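PDB 3JQ0: SusD superfamily protein from Bacteroides vulgatus ATCC 8482, which probably binds glycans or related nutrients at the outer membrane as a SusD-family protein, its exact ligand being unknown. Local coordinates for residues A[341-346]-A[351-356]; A[424-429]-A[434-439]; A[446-451]-A[461-466]. All coordinates share one frame; numbering follows the deposited sequence. Where two conformers were deposited one is given.

Contact 1: residues A[341-346]-A[351-356]; sequences KFQGTM and STRSFL
G344, T345 and M346 meet R353, S354 and F355 in an isolated antiparallel bridge that pairs the two limbs of the long loop between strand 332-339 and strand 359-363, in a partly buried part of this SusD-family fold. T345 and S354 form one hydrogen-bonded pair: T345 N donates to S354 O (2.9 Å), and S354 N returns a straighter bond to T345 O. G344 comes close against the other limb, its CA 3.2 Å from S354 O in a CA-H...O contact. Any CB here would run into that oxygen, and the positive phi also suits glycine.

Beside the bridge, CG of R353 is anti to the backbone N (chi1 -162°), and bends at chi2 and chi3 curl the guanidinium toward Q343. There NH1 of R353 serves two acceptors: it meets Q343 O at 2.8 Å, in the carbonyl plane on a lone pair, and Q343 OE1 at 2.9 Å from above the amide carbonyl plane. Both acceptors lie close to the guanidinium plane, although amide and guanidinium are turned 51° apart. A water bridges R353 NH2 and Q343 OE1, NE of R353 bonds to Q291, and Q343 NE2 is held by Y340 O, which probably fixes the orientation of the amide. An arginine fits because one planar group can serve both Q343 oxygens, the water and Q291 at once.

The selenomethionine M346, bent at chi2 and chi3, crosses R353 at about a right angle, its CG near the guanidinium and SE against T352. F355, whose ring also meets Y261, presents its edge, with CE1 3.5 Å from F342 O.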
ATOM      1  N   LYS A 341      12.688   1.175  -4.645  1.00  5.82           N
ATOM      2  CA  LYS A 341      11.685   0.605  -5.545  1.00  6.39           C
ATOM      3  C   LYS A 341      11.231   1.541  -6.648  1.00  5.79           C
ATOM      4  O   LYS A 341      10.999   1.135  -7.759  1.00  6.64           O
ATOM      5  CB  LYS A 341      10.468   0.163  -4.727  1.00  6.46           C
ATOM      6  CG  LYS A 341       9.301  -0.344  -5.587  1.00  6.80           C
ATOM      7  CD  LYS A 341       8.190  -0.965  -4.729  1.00  6.46           C
ATOM      8  CE  LYS A 341       8.489  -2.419  -4.359  1.00  6.94           C
ATOM      9  NZ  LYS A 341       7.448  -2.982  -3.438  1.00  6.18           N
ATOM     10  N   PHE A 342      10.980   2.806  -6.281  1.00  6.08           N
ATOM     11  CA  PHE A 342      10.478   3.811  -7.215  1.00  5.91           C
ATOM     12  C   PHE A 342      11.651   4.655  -7.695  1.00  6.91           C
ATOM     13  O   PHE A 342      12.261   5.414  -6.942  1.00  8.39           O
ATOM     14  CB  PHE A 342       9.342   4.614  -6.593  1.00  6.82           C
ATOM     15  CG  PHE A 342       8.153   3.743  -6.224  1.00  6.52           C
ATOM     16  CD1 PHE A 342       7.266   3.320  -7.180  1.00  7.67           C
ATOM     17  CD2 PHE A 342       7.941   3.317  -4.918  1.00  7.48           C
ATOM     18  CE1 PHE A 342       6.183   2.535  -6.871  1.00  8.13           C
ATOM     19  CE2 PHE A 342       6.854   2.519  -4.612  1.00  7.27           C
ATOM     20  CZ  PHE A 342       5.980   2.134  -5.591  1.00  7.12           C
ATOM     21  N   GLN A 343      11.997   4.484  -8.961  1.00  6.61           N
ATOM     22  CA  GLN A 343      13.154   5.101  -9.559  1.00  7.61           C
ATOM     23  C   GLN A 343      12.873   6.368 -10.324  1.00  7.66           C
ATOM     24  O   GLN A 343      13.804   7.104 -10.703  1.00  9.47           O
ATOM     25  CB  GLN A 343      13.876   4.100 -10.457  1.00  7.62           C
ATOM     26  CG  GLN A 343      14.534   2.954  -9.722  1.00  7.63           C
ATOM     27  CD  GLN A 343      15.833   3.377  -9.058  1.00  8.46           C
ATOM     28  OE1 GLN A 343      16.687   4.056  -9.657  1.00  9.42           O
ATOM     29  NE2 GLN A 343      16.007   2.945  -7.825  1.00  9.09           N
ATOM     30  N   GLY A 344      11.609   6.674 -10.573  1.00  7.43           N
ATOM     31  CA  GLY A 344      11.287   7.910 -11.267  1.00  7.71           C
ATOM     32  C   GLY A 344      11.931   7.983 -12.657  1.00  7.79           C
ATOM     33  O   GLY A 344      12.052   6.985 -13.377  1.00  9.21           O
ATOM     34  N   THR A 345      12.252   9.206 -13.046  1.00  8.23           N
ATOM     35  CA  THR A 345      12.755   9.499 -14.371  1.00  8.33           C
ATOM     36  C   THR A 345      13.722  10.646 -14.291  1.00  9.01           C
ATOM     37  O   THR A 345      13.699  11.441 -13.366  1.00  8.64           O
ATOM     38  CB  THR A 345      11.567   9.804 -15.340  1.00  9.61           C
ATOM     39  OG1 THR A 345      12.026   9.775 -16.678  1.00 11.79           O
ATOM     40  CG2 THR A 345      10.898  11.125 -15.022  1.00 10.97           C
HETATM   41  N   MSE A 346      14.546  10.755 -15.324  1.00 10.98           N
HETATM   42  CA  MSE A 346      15.469  11.841 -15.427  1.00 14.11           C
HETATM   43  C   MSE A 346      15.057  12.697 -16.581  1.00 16.34           C
HETATM   44  O   MSE A 346      15.129  12.255 -17.732  1.00 19.11           O
HETATM   45  CB  MSE A 346      16.843  11.341 -15.797  1.00 15.72           C
HETATM   46  CG  MSE A 346      17.635  11.192 -14.756  1.00 18.01           C
HETATM   47 SE   MSE A 346      18.050  12.666 -13.507  1.00 15.34          SE
HETATM   48  CE  MSE A 346      18.097  14.431 -14.389  1.00 18.32           C
ATOM     49  N   SER A 351      19.295  17.864 -13.020  1.00 17.30           N
ATOM     50  CA  SER A 351      20.415  17.325 -12.288  1.00 18.17           C
ATOM     51  C   SER A 351      20.013  16.338 -11.216  1.00 15.62           C
ATOM     52  O   SER A 351      20.901  15.682 -10.647  1.00 17.32           O
ATOM     53  CB  SER A 351      21.263  18.408 -11.643  1.00 18.52           C
ATOM     54  OG  SER A 351      20.581  19.125 -10.661  1.00 24.62           O
ATOM     55  N   THR A 352      18.716  16.255 -10.870  1.00 12.53           N
ATOM     56  CA  THR A 352      18.252  15.293  -9.890  1.00 10.74           C
ATOM     57  C   THR A 352      17.099  14.491 -10.456  1.00  9.49           C
ATOM     58  O   THR A 352      16.341  14.965 -11.305  1.00  9.86           O
ATOM     59  CB  THR A 352      17.887  15.947  -8.589  1.00 10.17           C
ATOM     60  OG1 THR A 352      16.718  16.750  -8.765  1.00 11.86           O
ATOM     61  CG2 THR A 352      19.055  16.736  -7.952  1.00 12.91           C
ATOM     62  N   ARG A 353      16.913  13.286  -9.910  1.00  8.66           N
ATOM     63  CA  ARG A 353      15.829  12.409 -10.316  1.00  8.32           C
ATOM     64  C   ARG A 353      14.466  13.034  -9.987  1.00  8.35           C
ATOM     65  O   ARG A 353      14.324  13.675  -8.962  1.00  8.95           O
ATOM     66  CB  ARG A 353      15.977  11.075  -9.593  1.00  8.55           C
ATOM     67  CG  ARG A 353      15.213   9.923 -10.209  1.00  8.09           C
ATOM     68  CD  ARG A 353      15.813   9.420 -11.520  1.00  8.02           C
ATOM     69  NE  ARG A 353      17.171   8.924 -11.397  1.00  7.72           N
ATOM     70  CZ  ARG A 353      17.506   7.728 -10.898  1.00  8.35           C
ATOM     71  NH1 ARG A 353      16.591   6.901 -10.402  1.00  8.39           N
ATOM     72  NH2 ARG A 353      18.780   7.380 -10.821  1.00  8.84           N
ATOM     73  N   SER A 354      13.515  12.810 -10.878  1.00  7.53           N
ATOM     74  CA  SER A 354      12.146  13.249 -10.679  1.00  8.33           C
ATOM     75  C   SER A 354      11.270  12.053 -10.326  1.00  7.37           C
ATOM     76  O   SER A 354      11.147  11.107 -11.117  1.00  7.69           O
ATOM     77  CB  SER A 354      11.635  13.934 -11.946  1.00  8.71           C
ATOM     78  OG  SER A 354      12.388  15.131 -12.212  1.00 10.08           O
ATOM     79  N   PHE A 355      10.657  12.091  -9.151  1.00  7.39           N
ATOM     80  CA  PHE A 355       9.843  10.974  -8.640  1.00  7.05           C
ATOM     81  C   PHE A 355       8.418  11.081  -9.124  1.00  6.83           C
ATOM     82  O   PHE A 355       7.503  11.511  -8.397  1.00  7.70           O
ATOM     83  CB  PHE A 355      10.009  10.890  -7.115  1.00  7.66           C
ATOM     84  CG  PHE A 355      11.408  10.495  -6.745  1.00  7.42           C
ATOM     85  CD1 PHE A 355      11.813   9.177  -6.845  1.00  7.91           C
ATOM     86  CD2 PHE A 355      12.357  11.427  -6.385  1.00  7.92           C
ATOM     87  CE1 PHE A 355      13.094   8.769  -6.552  1.00  8.72           C
ATOM     88  CE2 PHE A 355      13.678  11.028  -6.045  1.00  8.50           C
ATOM     89  CZ  PHE A 355      14.026   9.697  -6.159  1.00  8.54           C
ATOM     90  N   LEU A 356       8.275  10.671 -10.384  1.00  6.79           N
ATOM     91  CA  LEU A 356       7.031  10.805 -11.148  1.00  7.09           C
ATOM     92  C   LEU A 356       6.407   9.468 -11.489  1.00  6.66           C
ATOM     93  O   LEU A 356       5.550   9.398 -12.362  1.00  7.67           O
ATOM     94  CB  LEU A 356       7.305  11.623 -12.405  1.00  7.96           C
ATOM     95  CG  LEU A 356       7.813  13.039 -12.160  1.00  8.80           C
ATOM     96  CD1 LEU A 356       8.138  13.726 -13.543  1.00 10.56           C
ATOM     97  CD2 LEU A 356       6.835  13.880 -11.388  1.00 10.63           C
TER
HETATM   98  O   HOH W   1      19.292   5.032  -9.360  1.00 14.09           O

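Contact 2: residues A[424-429]-A[434-439]; sequences KPDNAG and ILKERL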
ATOM      1  N   LYS A 424       9.363 -15.883   9.141  1.00  8.42           N
ATOM      2  CA  LYS A 424       9.545 -17.279   9.569  0.53  8.19           C
ATOM      3  C   LYS A 424       9.848 -18.160   8.355  1.00  8.24           C
ATOM      4  O   LYS A 424       9.431 -17.826   7.224  1.00  7.89           O
ATOM      5  CB  LYS A 424       8.236 -17.809  10.217  0.53  8.47           C
ATOM      6  CG  LYS A 424       7.668 -16.974  11.377  0.53  8.62           C
ATOM      7  CD  LYS A 424       8.543 -17.026  12.649  0.53 12.53           C
ATOM      8  CE  LYS A 424       8.044 -16.139  13.844  0.53 11.14           C
ATOM      9  NZ  LYS A 424       8.210 -14.636  13.557  0.53 11.23           N
ATOM     10  N   PRO A 425      10.465 -19.330   8.588  1.00  8.46           N
ATOM     11  CA  PRO A 425      10.501 -20.317   7.550  0.50  8.08           C
ATOM     12  C   PRO A 425       9.096 -20.702   7.087  1.00  7.78           C
ATOM     13  O   PRO A 425       8.130 -20.598   7.861  1.00  8.12           O
ATOM     14  CB  PRO A 425      11.189 -21.500   8.237  0.50  9.05           C
ATOM     15  CG  PRO A 425      10.862 -21.318   9.650  0.50  8.34           C
ATOM     16  CD  PRO A 425      10.947 -19.877   9.873  0.50  8.33           C
ATOM     17  N   ASP A 426       8.999 -21.185   5.853  1.00  8.03           N
ATOM     18  CA  ASP A 426       7.722 -21.672   5.368  1.00  8.04           C
ATOM     19  C   ASP A 426       7.072 -22.694   6.296  1.00  7.92           C
ATOM     20  O   ASP A 426       5.843 -22.732   6.413  1.00  8.50           O
ATOM     21  CB  ASP A 426       7.857 -22.292   3.979  1.00  8.35           C
ATOM     22  CG  ASP A 426       8.129 -21.318   2.836  1.00  8.14           C
ATOM     23  OD1 ASP A 426       8.139 -20.086   3.065  1.00  8.57           O
ATOM     24  OD2 ASP A 426       8.326 -21.833   1.718  1.00  7.99           O
ATOM     25  N   ASN A 427       7.889 -23.536   6.926  1.00  9.01           N
ATOM     26  CA  ASN A 427       7.386 -24.599   7.807  1.00  9.82           C
ATOM     27  C   ASN A 427       6.724 -24.083   9.072  1.00  9.58           C
ATOM     28  O   ASN A 427       6.131 -24.871   9.802  1.00 10.49           O
ATOM     29  CB  ASN A 427       8.512 -25.639   8.097  1.00 11.11           C
ATOM     30  CG  ASN A 427       9.644 -25.069   8.873  1.00 11.85           C
ATOM     31  OD1 ASN A 427       9.470 -24.187   9.695  1.00 13.87           O
ATOM     32  ND2 ASN A 427      10.854 -25.617   8.643  1.00 16.19           N
ATOM     33  N   ALA A 428       6.723 -22.765   9.316  1.00  8.58           N
ATOM     34  CA  ALA A 428       5.948 -22.142  10.379  1.00  9.74           C
ATOM     35  C   ALA A 428       4.487 -22.009  10.043  1.00  9.72           C
ATOM     36  O   ALA A 428       3.693 -21.553  10.873  1.00 14.09           O
ATOM     37  CB  ALA A 428       6.535 -20.815  10.770  1.00 10.30           C
ATOM     38  N   GLY A 429       4.133 -22.332   8.822  1.00  8.94           N
ATOM     39  CA  GLY A 429       2.726 -22.384   8.435  1.00  8.99           C
ATOM     40  C   GLY A 429       2.374 -21.459   7.299  1.00  8.35           C
ATOM     41  O   GLY A 429       3.122 -20.503   6.956  1.00  8.82           O
ATOM     42  N   ILE A 434       2.545 -16.415   3.830  1.00  7.69           N
ATOM     43  CA  ILE A 434       1.895 -15.359   3.047  1.00  7.13           C
ATOM     44  C   ILE A 434       2.285 -13.989   3.611  1.00  7.07           C
ATOM     45  O   ILE A 434       2.537 -13.069   2.836  1.00  7.00           O
ATOM     46  CB  ILE A 434       0.383 -15.549   2.993  1.00  7.67           C
ATOM     47  CG1 ILE A 434       0.057 -16.840   2.220  1.00  8.19           C
ATOM     48  CG2 ILE A 434      -0.285 -14.363   2.282  1.00  9.60           C
ATOM     49  CD1 ILE A 434      -1.375 -17.328   2.437  1.00 10.28           C
ATOM     50  N   LEU A 435       2.387 -13.847   4.939  1.00  7.01           N
ATOM     51  CA  LEU A 435       2.894 -12.582   5.496  1.00  6.78           C
ATOM     52  C   LEU A 435       4.292 -12.294   4.956  1.00  6.34           C
ATOM     53  O   LEU A 435       4.582 -11.163   4.578  1.00  6.60           O
ATOM     54  CB  LEU A 435       2.927 -12.604   7.016  1.00  7.21           C
ATOM     55  CG  LEU A 435       1.590 -12.506   7.724  1.00  7.50           C
ATOM     56  CD1 LEU A 435       1.848 -12.620   9.229  1.00  8.89           C
ATOM     57  CD2 LEU A 435       0.841 -11.219   7.409  1.00  8.81           C
ATOM     58  N   LYS A 436       5.152 -13.302   4.927  1.00  6.29           N
ATOM     59  CA  LYS A 436       6.525 -13.129   4.443  1.00  6.52           C
ATOM     60  C   LYS A 436       6.506 -12.725   2.994  1.00  5.84           C
ATOM     61  O   LYS A 436       7.251 -11.846   2.560  1.00  6.23           O
ATOM     62  CB  LYS A 436       7.277 -14.435   4.677  1.00  6.42           C
ATOM     63  CG  LYS A 436       8.674 -14.494   4.022  1.00  7.34           C
ATOM     64  CD  LYS A 436       9.477 -15.725   4.432  1.00  6.87           C
ATOM     65  CE  LYS A 436       8.930 -17.024   3.880  1.00  6.89           C
ATOM     66  NZ  LYS A 436       9.688 -18.208   4.413  1.00  7.08           N
ATOM     67  N   GLU A 437       5.659 -13.386   2.205  1.00  6.46           N
ATOM     68  CA  GLU A 437       5.596 -13.110   0.771  1.00  6.63           C
ATOM     69  C   GLU A 437       5.143 -11.669   0.540  1.00  6.11           C
ATOM     70  O   GLU A 437       5.708 -10.967  -0.317  1.00  6.55           O
ATOM     71  CB  GLU A 437       4.720 -14.101   0.042  1.00  6.51           C
ATOM     72  CG  GLU A 437       5.018 -14.150  -1.448  1.00  6.52           C
ATOM     73  CD  GLU A 437       6.403 -14.683  -1.751  1.00  7.07           C
ATOM     74  OE1 GLU A 437       6.899 -15.550  -0.972  1.00  7.24           O
ATOM     75  OE2 GLU A 437       7.016 -14.226  -2.736  1.00  7.37           O
ATOM     76  N   ARG A 438       4.128 -11.224   1.261  1.00  6.20           N
ATOM     77  CA  ARG A 438       3.640  -9.878   1.124  1.00  5.84           C
ATOM     78  C   ARG A 438       4.661  -8.849   1.568  1.00  5.96           C
ATOM     79  O   ARG A 438       4.771  -7.764   0.980  1.00  6.65           O
ATOM     80  CB  ARG A 438       2.305  -9.667   1.869  1.00  6.38           C
ATOM     81  CG  ARG A 438       1.154 -10.411   1.243  1.00  6.98           C
ATOM     82  CD  ARG A 438      -0.167 -10.111   1.935  1.00  8.09           C
ATOM     83  NE  ARG A 438      -0.627  -8.771   1.767  1.00  8.19           N
ATOM     84  CZ  ARG A 438      -1.219  -8.292   0.701  1.00  7.15           C
ATOM     85  NH1 ARG A 438      -1.415  -9.034  -0.366  1.00  7.43           N
ATOM     86  NH2 ARG A 438      -1.647  -7.025   0.706  1.00  9.12           N
ATOM     87  N   LEU A 439       5.438  -9.171   2.602  1.00  6.25           N
ATOM     88  CA  LEU A 439       6.491  -8.278   3.065  1.00  6.52           C
ATOM     89  C   LEU A 439       7.510  -8.049   1.928  1.00  5.82           C
ATOM     90  O   LEU A 439       7.884  -6.926   1.612  1.00  6.35           O
ATOM     91  CB  LEU A 439       7.155  -8.821   4.337  1.00  6.20           C
ATOM     92  CG  LEU A 439       8.351  -8.046   4.870  1.00  7.00           C
ATOM     93  CD1 LEU A 439       8.103  -6.578   5.085  1.00  8.87           C
ATOM     94  CD2 LEU A 439       8.879  -8.729   6.097  1.00  9.08           C
TER
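K436 and D426 cross at about a right angle in a local salt bridge that ties helix 430-441 to the loop leading into it, whose residues 426-428 form a short 3-10 turn just before the N-cap G429. With CG of K436 anti to the backbone N (chi1 171°) the chain runs out extended, then bends once at chi3 to bring the ammonium between two oxygens.

NZ of K436 meets D426 OD1 at 2.8 Å from above the carboxylate plane. The same NZ of K436 also donates to K424 O at 2.8 Å, lying in the plane of that carbonyl, while CD and CE pass alongside it. A lysine suits the place because its long apolar stem spans the gap and its ammonium can serve several acceptors, here including Y417 OH.

D426 has further partners: OD1 forms a salt bridge to R390 NH2, and OD2 accepts from D411 N. Cutting the side chain of K436 back to an alanine here removes the ammonium, which would probably leave K424 O without this donor and D426 with one positive partner fewer. At the ammonium end, CE of K436 comes within 3.3 Å of D426 OD1.

Contact 3: residues A[446-451]-A[461-466]; sequences GKRWYD and HQYSSA
R448 and Y463 make the polar part of this buried contact, a cation-pi pair between the start of helix 448-455 and the end region of helix 457-463. CZ of R448 lies 4.5 Å from the centroid of the Y463 ring, 23° off its normal. NH2 of R448 is the atom that touches, 3.4 Å from Y463 CG, with the guanidinium tilted 36° to the ring. CB of Q462 covers the opposite face. The residue types fit because the guanidinium can set NH2 over the ring face and still form a salt bridge to D39, while the phenol keeps its hydroxyl for E432.

The remaining contact is van der Waals packing at the rim of an indole. With W449 CG anti to the backbone N (chi1 171°), CH2 of W449 meets A466 CB and CZ3 meets S464 OG, both at 3.7 Å. Both partners lie at the indole edge, near its plane, and the small alanine methyl admits the broad ring.

S464 OG also bonds to V460 O and accepts from A466 N (3.0 Å), which defines an ST turn beside the end region of helix 457-463, part of the run of short consecutive helices in the helical SusD-type fold.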
ATOM      1  N   GLY A 446       2.468   0.274   1.268  1.00  5.51           N
ATOM      2  CA  GLY A 446       1.380   0.541   2.219  1.00  6.02           C
ATOM      3  C   GLY A 446       0.579  -0.672   2.703  1.00  5.64           C
ATOM      4  O   GLY A 446      -0.603  -0.545   2.988  1.00  6.42           O
ATOM      5  N   LYS A 447       1.229  -1.828   2.818  1.00  5.59           N
ATOM      6  CA  LYS A 447       0.533  -3.078   3.131  1.00  5.77           C
ATOM      7  C   LYS A 447       0.849  -3.714   4.488  1.00  6.04           C
ATOM      8  O   LYS A 447      -0.048  -4.309   5.077  1.00  6.64           O
ATOM      9  CB  LYS A 447       0.784  -4.137   2.067  1.00  6.06           C
ATOM     10  CG  LYS A 447       0.542  -3.647   0.633  1.00  6.74           C
ATOM     11  CD  LYS A 447      -0.850  -3.071   0.385  1.00  6.98           C
ATOM     12  CE  LYS A 447      -1.048  -2.679  -1.061  1.00  7.00           C
ATOM     13  NZ  LYS A 447      -2.370  -2.020  -1.339  1.00  7.69           N
ATOM     14  N   ARG A 448       2.092  -3.633   4.972  1.00  5.92           N
ATOM     15  CA  ARG A 448       2.544  -4.486   6.061  1.00  5.77           C
ATOM     16  C   ARG A 448       1.769  -4.318   7.348  1.00  6.06           C
ATOM     17  O   ARG A 448       1.510  -5.329   8.034  1.00  6.39           O
ATOM     18  CB  ARG A 448       4.054  -4.259   6.278  1.00  6.41           C
ATOM     19  CG  ARG A 448       4.672  -5.007   7.439  1.00  6.66           C
ATOM     20  CD  ARG A 448       4.686  -6.509   7.296  1.00  6.62           C
ATOM     21  NE  ARG A 448       5.567  -7.074   8.305  1.00  6.34           N
ATOM     22  CZ  ARG A 448       5.818  -8.378   8.416  1.00  6.26           C
ATOM     23  NH1 ARG A 448       5.202  -9.267   7.666  1.00  6.59           N
ATOM     24  NH2 ARG A 448       6.729  -8.791   9.289  1.00  7.26           N
ATOM     25  N   TRP A 449       1.483  -3.079   7.758  1.00  5.46           N
ATOM     26  CA  TRP A 449       0.698  -2.871   8.961  1.00  6.37           C
ATOM     27  C   TRP A 449      -0.716  -3.413   8.840  1.00  5.96           C
ATOM     28  O   TRP A 449      -1.225  -4.095   9.734  1.00  6.39           O
ATOM     29  CB  TRP A 449       0.738  -1.398   9.355  1.00  6.19           C
ATOM     30  CG  TRP A 449      -0.221  -1.022  10.459  1.00  6.62           C
ATOM     31  CD1 TRP A 449      -1.391  -0.354  10.305  1.00  6.38           C
ATOM     32  CD2 TRP A 449      -0.076  -1.262  11.878  1.00  6.13           C
ATOM     33  NE1 TRP A 449      -2.000  -0.137  11.517  1.00  6.41           N
ATOM     34  CE2 TRP A 449      -1.219  -0.670  12.504  1.00  6.06           C
ATOM     35  CE3 TRP A 449       0.887  -1.865  12.662  1.00  6.57           C
ATOM     36  CZ2 TRP A 449      -1.402  -0.726  13.865  1.00  7.32           C
ATOM     37  CZ3 TRP A 449       0.717  -1.910  14.018  1.00  7.16           C
ATOM     38  CH2 TRP A 449      -0.433  -1.325  14.607  1.00  6.56           C
ATOM     39  N   TYR A 450      -1.359  -3.166   7.714  1.00  5.95           N
ATOM     40  CA  TYR A 450      -2.692  -3.702   7.501  1.00  6.36           C
ATOM     41  C   TYR A 450      -2.657  -5.232   7.467  1.00  6.88           C
ATOM     42  O   TYR A 450      -3.613  -5.863   7.927  1.00  7.25           O
ATOM     43  CB  TYR A 450      -3.299  -3.111   6.239  1.00  6.92           C
ATOM     44  CG  TYR A 450      -3.797  -1.695   6.327  1.00  7.10           C
ATOM     45  CD1 TYR A 450      -4.373  -1.187   7.470  1.00  7.06           C
ATOM     46  CD2 TYR A 450      -3.825  -0.872   5.208  1.00  6.75           C
ATOM     47  CE1 TYR A 450      -4.961   0.061   7.507  1.00  6.97           C
ATOM     48  CE2 TYR A 450      -4.384   0.372   5.250  1.00  6.79           C
ATOM     49  CZ  TYR A 450      -5.018   0.835   6.369  1.00  6.77           C
ATOM     50  OH  TYR A 450      -5.667   2.052   6.416  1.00  7.48           O
ATOM     51  N   ASP A 451      -1.598  -5.843   6.929  1.00  6.46           N
ATOM     52  CA  ASP A 451      -1.496  -7.317   6.910  1.00  6.93           C
ATOM     53  C   ASP A 451      -1.527  -7.885   8.311  1.00  6.94           C
ATOM     54  O   ASP A 451      -2.244  -8.847   8.614  1.00  7.88           O
ATOM     55  CB  ASP A 451      -0.163  -7.749   6.259  1.00  7.50           C
ATOM     56  CG  ASP A 451      -0.017  -7.503   4.774  1.00  8.28           C
ATOM     57  OD1 ASP A 451      -1.025  -7.274   4.092  1.00  9.35           O
ATOM     58  OD2 ASP A 451       1.166  -7.613   4.311  1.00 10.33           O
ATOM     59  N   HIS A 461       1.813  -8.137  17.464  1.00  7.90           N
ATOM     60  CA  HIS A 461       2.795  -8.121  18.524  1.00  8.47           C
ATOM     61  C   HIS A 461       4.132  -8.698  18.075  1.00  8.61           C
ATOM     62  O   HIS A 461       5.171  -8.264  18.535  1.00 10.56           O
ATOM     63  CB  HIS A 461       2.189  -8.808  19.732  1.00  9.73           C
ATOM     64  CG  HIS A 461       3.024  -8.735  20.970  1.00 10.05           C
ATOM     65  ND1 HIS A 461       3.611  -7.572  21.415  1.00 11.82           N
ATOM     66  CD2 HIS A 461       3.316  -9.679  21.887  1.00 15.38           C
ATOM     67  CE1 HIS A 461       4.235  -7.804  22.547  1.00 14.04           C
ATOM     68  NE2 HIS A 461       4.103  -9.083  22.842  1.00 16.27           N
ATOM     69  N   GLN A 462       4.109  -9.693  17.208  1.00  8.09           N
ATOM     70  CA  GLN A 462       5.346 -10.220  16.650  1.00  8.93           C
ATOM     71  C   GLN A 462       6.079  -9.197  15.814  1.00  8.13           C
ATOM     72  O   GLN A 462       7.326  -9.152  15.798  1.00  9.35           O
ATOM     73  CB  GLN A 462       5.061 -11.441  15.715  1.00  9.53           C
ATOM     74  CG  GLN A 462       4.675 -12.698  16.396  1.00 10.82           C
ATOM     75  CD  GLN A 462       4.455 -13.885  15.496  1.00 12.74           C
ATOM     76  OE1 GLN A 462       4.252 -14.970  16.037  1.00 20.47           O
ATOM     77  NE2 GLN A 462       4.451 -13.737  14.176  1.00 12.39           N
ATOM     78  N   TYR A 463       5.313  -8.406  15.041  1.00  7.70           N
ATOM     79  CA  TYR A 463       5.858  -7.638  13.931  1.00  7.17           C
ATOM     80  C   TYR A 463       5.667  -6.121  14.088  1.00  7.28           C
ATOM     81  O   TYR A 463       5.752  -5.387  13.123  1.00  7.74           O
ATOM     82  CB  TYR A 463       5.284  -8.161  12.637  1.00  6.90           C
ATOM     83  CG  TYR A 463       5.626  -9.641  12.349  1.00  6.97           C
ATOM     84  CD1 TYR A 463       6.938 -10.091  12.451  1.00  7.20           C
ATOM     85  CD2 TYR A 463       4.634 -10.512  11.915  1.00  8.05           C
ATOM     86  CE1 TYR A 463       7.259 -11.407  12.160  1.00  7.38           C
ATOM     87  CE2 TYR A 463       4.941 -11.810  11.636  1.00  8.14           C
ATOM     88  CZ  TYR A 463       6.254 -12.261  11.733  1.00  8.49           C
ATOM     89  OH  TYR A 463       6.579 -13.585  11.430  1.00  8.98           O
ATOM     90  N   SER A 464       5.502  -5.669  15.314  1.00  7.48           N
ATOM     91  CA  SER A 464       5.461  -4.262  15.622  1.00  7.31           C
ATOM     92  C   SER A 464       5.644  -4.048  17.097  1.00  7.24           C
ATOM     93  O   SER A 464       5.486  -4.974  17.892  1.00  8.13           O
ATOM     94  CB  SER A 464       4.117  -3.620  15.217  1.00  7.58           C
ATOM     95  OG  SER A 464       3.102  -3.812  16.193  1.00  7.57           O
ATOM     96  N   SER A 465       5.827  -2.783  17.467  1.00  7.33           N
ATOM     97  CA  SER A 465       5.875  -2.336  18.868  1.00  7.63           C
ATOM     98  C   SER A 465       4.536  -1.767  19.351  1.00  8.31           C
ATOM     99  O   SER A 465       4.493  -1.172  20.421  1.00  9.04           O
ATOM    100  CB  SER A 465       6.956  -1.314  19.035  1.00  8.89           C
ATOM    101  OG  SER A 465       6.708  -0.216  18.164  1.00  7.96           O
ATOM    102  N   ALA A 466       3.456  -2.008  18.614  1.00  7.86           N
ATOM    103  CA  ALA A 466       2.153  -1.490  19.028  1.00  8.18           C
ATOM    104  C   ALA A 466       1.691  -2.100  20.336  1.00  7.77           C
ATOM    105  O   ALA A 466       2.029  -3.224  20.667  1.00  9.31           O
ATOM    106  CB  ALA A 466       1.134  -1.730  17.923  1.00  8.86           C
TER

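How the contacts relate
Contact 3 is the most buried, whereas contacts 1 and 2 are partly buried and lie farther from the centre of the chain. Contact 1 stands apart, its centre about 32 Å from that of contact 2 and 28 Å from that of contact 3, and joins loop to loop largely through backbone bonds and an arginine. Contact 2 relies on a lysine ammonium between loop and helix; contact 3 sets an arginine over a tyrosine face and an indole edge against S464 and A466. Contacts 2 and 3 belong to one helical assembly: helices 430-441 and 448-455 follow each other in the chain and are joined by the salt bridge R438 NE to D451 OD1 (2.8 Å), while K424 NZ probably bonds to Y463 OH.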